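Local coordinates for protein Cbm77-rfpl (PDB 5FU5) that probably binds pectin in plant cell walls as a non-catalytic carbohydrate-binding module of the Ruminococcus flavefaciens cellulosome, at residues T43-M48 / N107-E112. Numbering follows the deposited sequence.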
loop_
_atom_site.group_PDB
_atom_site.type_symbol
_atom_site.label_atom_id
_atom_site.label_comp_id
_atom_site.label_asym_id
_atom_site.label_seq_id
_atom_site.Cartn_x
_atom_site.Cartn_y
_atom_site.Cartn_z
ATOM N N THR A 43 12.103 5.658 4.291
ATOM C CA THR A 43 13.129 6.026 3.291
ATOM C C THR A 43 13.297 5.099 2.102
ATOM O O THR A 43 13.888 5.517 1.090
ATOM C CB THR A 43 14.517 6.121 3.979
ATOM O OG1 THR A 43 14.804 4.883 4.627
ATOM C CG2 THR A 43 14.500 7.305 5.006
ATOM N N GLN A 44 12.842 3.841 2.212
ATOM C CA GLN A 44 12.952 2.885 1.122
ATOM C C GLN A 44 11.553 2.569 0.637
ATOM O O GLN A 44 10.695 2.135 1.407
ATOM C CB GLN A 44 13.683 1.605 1.531
ATOM C CG GLN A 44 13.753 0.578 0.432
ATOM C CD GLN A 44 14.509 -0.641 0.869
ATOM O OE1 GLN A 44 14.014 -1.450 1.700
ATOM N NE2 GLN A 44 15.668 -0.804 0.329
ATOM N N CYS A 45 11.320 2.796 -0.676
ATOM C CA CYS A 45 9.994 2.591 -1.259
ATOM C C CYS A 45 9.985 1.477 -2.285
ATOM O O CYS A 45 11.034 1.068 -2.784
ATOM C CB CYS A 45 9.580 3.893 -1.918
ATOM S SG CYS A 45 10.652 4.473 -3.252
ATOM N N LEU A 46 8.758 1.057 -2.623
ATOM C CA LEU A 46 8.471 0.298 -3.825
ATOM C C LEU A 46 8.127 1.347 -4.915
ATOM O O LEU A 46 7.221 2.163 -4.729
ATOM C CB LEU A 46 7.316 -0.641 -3.583
ATOM C CG LEU A 46 7.019 -1.650 -4.698
ATOM C CD1 LEU A 46 8.038 -2.780 -4.609
ATOM C CD2 LEU A 46 5.591 -2.163 -4.575
ATOM N N LYS A 47 8.908 1.330 -5.979
ATOM C CA LYS A 47 8.638 2.207 -7.128
ATOM C C LYS A 47 7.360 1.706 -7.798
ATOM O O LYS A 47 7.191 0.503 -7.986
ATOM C CB LYS A 47 9.810 2.195 -8.097
ATOM C CG LYS A 47 11.132 2.714 -7.503
ATOM C CD LYS A 47 12.280 2.753 -8.512
ATOM C CE LYS A 47 12.755 1.391 -8.913
ATOM N NZ LYS A 47 13.980 1.400 -9.776
ATOM N N MET A 48 6.446 2.628 -8.136
ATOM C CA MET A 48 5.239 2.209 -8.863
ATOM C C MET A 48 5.543 2.223 -10.345
ATOM O O MET A 48 5.497 3.264 -10.970
ATOM C CB MET A 48 4.032 3.044 -8.496
ATOM C CG MET A 48 3.740 3.061 -7.014
ATOM S SD MET A 48 2.931 1.596 -6.331
ATOM C CE MET A 48 3.799 0.196 -6.961
ATOM N N ASN A 107 5.673 6.660 -5.546
ATOM C CA ASN A 107 6.575 5.780 -4.772
ATOM C C ASN A 107 5.959 5.448 -3.406
ATOM O O ASN A 107 5.622 6.331 -2.640
ATOM C CB ASN A 107 7.943 6.473 -4.643
ATOM C CG ASN A 107 8.598 6.632 -5.997
ATOM O OD1 ASN A 107 9.021 5.647 -6.609
ATOM N ND2 ASN A 107 8.579 7.842 -6.519
ATOM N N LEU A 108 5.776 4.140 -3.183
ATOM C CA LEU A 108 5.007 3.583 -2.083
ATOM C C LEU A 108 5.909 3.204 -0.877
ATOM O O LEU A 108 6.851 2.424 -1.046
ATOM C CB LEU A 108 4.243 2.360 -2.573
ATOM C CG LEU A 108 3.361 1.598 -1.552
ATOM C CD1 LEU A 108 2.261 2.494 -0.991
ATOM C CD2 LEU A 108 2.826 0.320 -2.131
ATOM N N PHE A 109 5.573 3.722 0.302
ATOM C CA PHE A 109 6.422 3.500 1.505
ATOM C C PHE A 109 5.841 2.614 2.598
ATOM O O PHE A 109 6.586 2.016 3.399
ATOM C CB PHE A 109 6.838 4.846 2.094
ATOM C CG PHE A 109 7.812 5.621 1.244
ATOM C CD1 PHE A 109 7.402 6.307 0.104
ATOM C CD2 PHE A 109 9.145 5.734 1.584
ATOM C CE1 PHE A 109 8.293 6.992 -0.677
ATOM C CE2 PHE A 109 10.022 6.463 0.824
ATOM C CZ PHE A 109 9.616 7.104 -0.310
ATOM N N TYR A 110 4.529 2.506 2.675
ATOM C CA TYR A 110 3.862 1.793 3.769
ATOM C C TYR A 110 2.491 1.365 3.311
ATOM O O TYR A 110 1.836 2.099 2.556
ATOM C CB TYR A 110 3.763 2.716 5.001
ATOM C CG TYR A 110 3.305 2.025 6.304
ATOM C CD1 TYR A 110 4.175 1.264 7.068
ATOM C CD2 TYR A 110 1.988 2.172 6.744
ATOM C CE1 TYR A 110 3.724 0.670 8.230
ATOM C CE2 TYR A 110 1.520 1.571 7.880
ATOM C CZ TYR A 110 2.376 0.847 8.632
ATOM O OH TYR A 110 1.836 0.275 9.773
ATOM N N MET A 111 2.045 0.224 3.793
ATOM C CA MET A 111 0.672 -0.150 3.568
ATOM C C MET A 111 0.099 -0.962 4.697
ATOM O O MET A 111 0.828 -1.620 5.461
ATOM C CB MET A 111 0.502 -0.826 2.213
ATOM C CG MET A 111 1.197 -2.133 2.030
ATOM S SD MET A 111 0.992 -2.842 0.373
ATOM C CE MET A 111 2.236 -4.070 0.688
ATOM N N GLU A 112 -1.221 -0.815 4.870
ATOM C CA GLU A 112 -1.963 -1.502 5.903
ATOM C C GLU A 112 -3.312 -1.930 5.378
ATOM O O GLU A 112 -3.932 -1.194 4.635
ATOM C CB GLU A 112 -2.172 -0.604 7.131
ATOM C CG GLU A 112 -3.346 -1.076 7.955
ATOM C CD GLU A 112 -3.428 -0.500 9.322
ATOM O OE1 GLU A 112 -2.844 0.584 9.577
ATOM O OE2 GLU A 112 -4.091 -1.177 10.125
HETATM O O HOH W 1 9.234 2.703 3.542
#
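A short antiparallel strand pairing in the beta-sheet fold of this carbohydrate-binding module joins Cys45, Leu46 and Lys47 to Asn107, Leu108 and Phe109. Leu46 and Leu108 form its hydrogen-bonded pair. Leu46 N donates to Leu108 O at 2.8 Å, and Leu108 N returns a bond of 2.9 Å to Leu46 O. Beyond Cys45 the strands separate, and a water takes over: it donates to Gln44 O at 2.6 Å and to Phe109 O at 2.7 Å. Cys45 CB sits over the centre of one face of the Phe109 ring, 3.5 Å from the ring centroid, as a CH-pi contact. With chi1 at 61°, Cys45 SG is tucked back over its own backbone, from where it meets the ring obliquely and touches Asn107 CB at 3.6 Å. The backbone of Thr43 borders the ring edge. Lys47 and Asn107 run side by side on the same face of the sheet, and Asn107 OD1 approaches Lys47 CG at 3.7 Å. Asn107 ND2 is hydrogen-bonded to Glu70. On the other face, Leu46 CB lies 4.4 Å from Leu108 CB. Strand 107-116 also pairs with strand 62-68, whose Leu66 and Phe68 receive Leu108, and where Phe109 and Tyr110 form a classic beta bulge facing Val67. Strand 40-47 continues the sheet through strand 23-29, with Leu46 resting on Ile24.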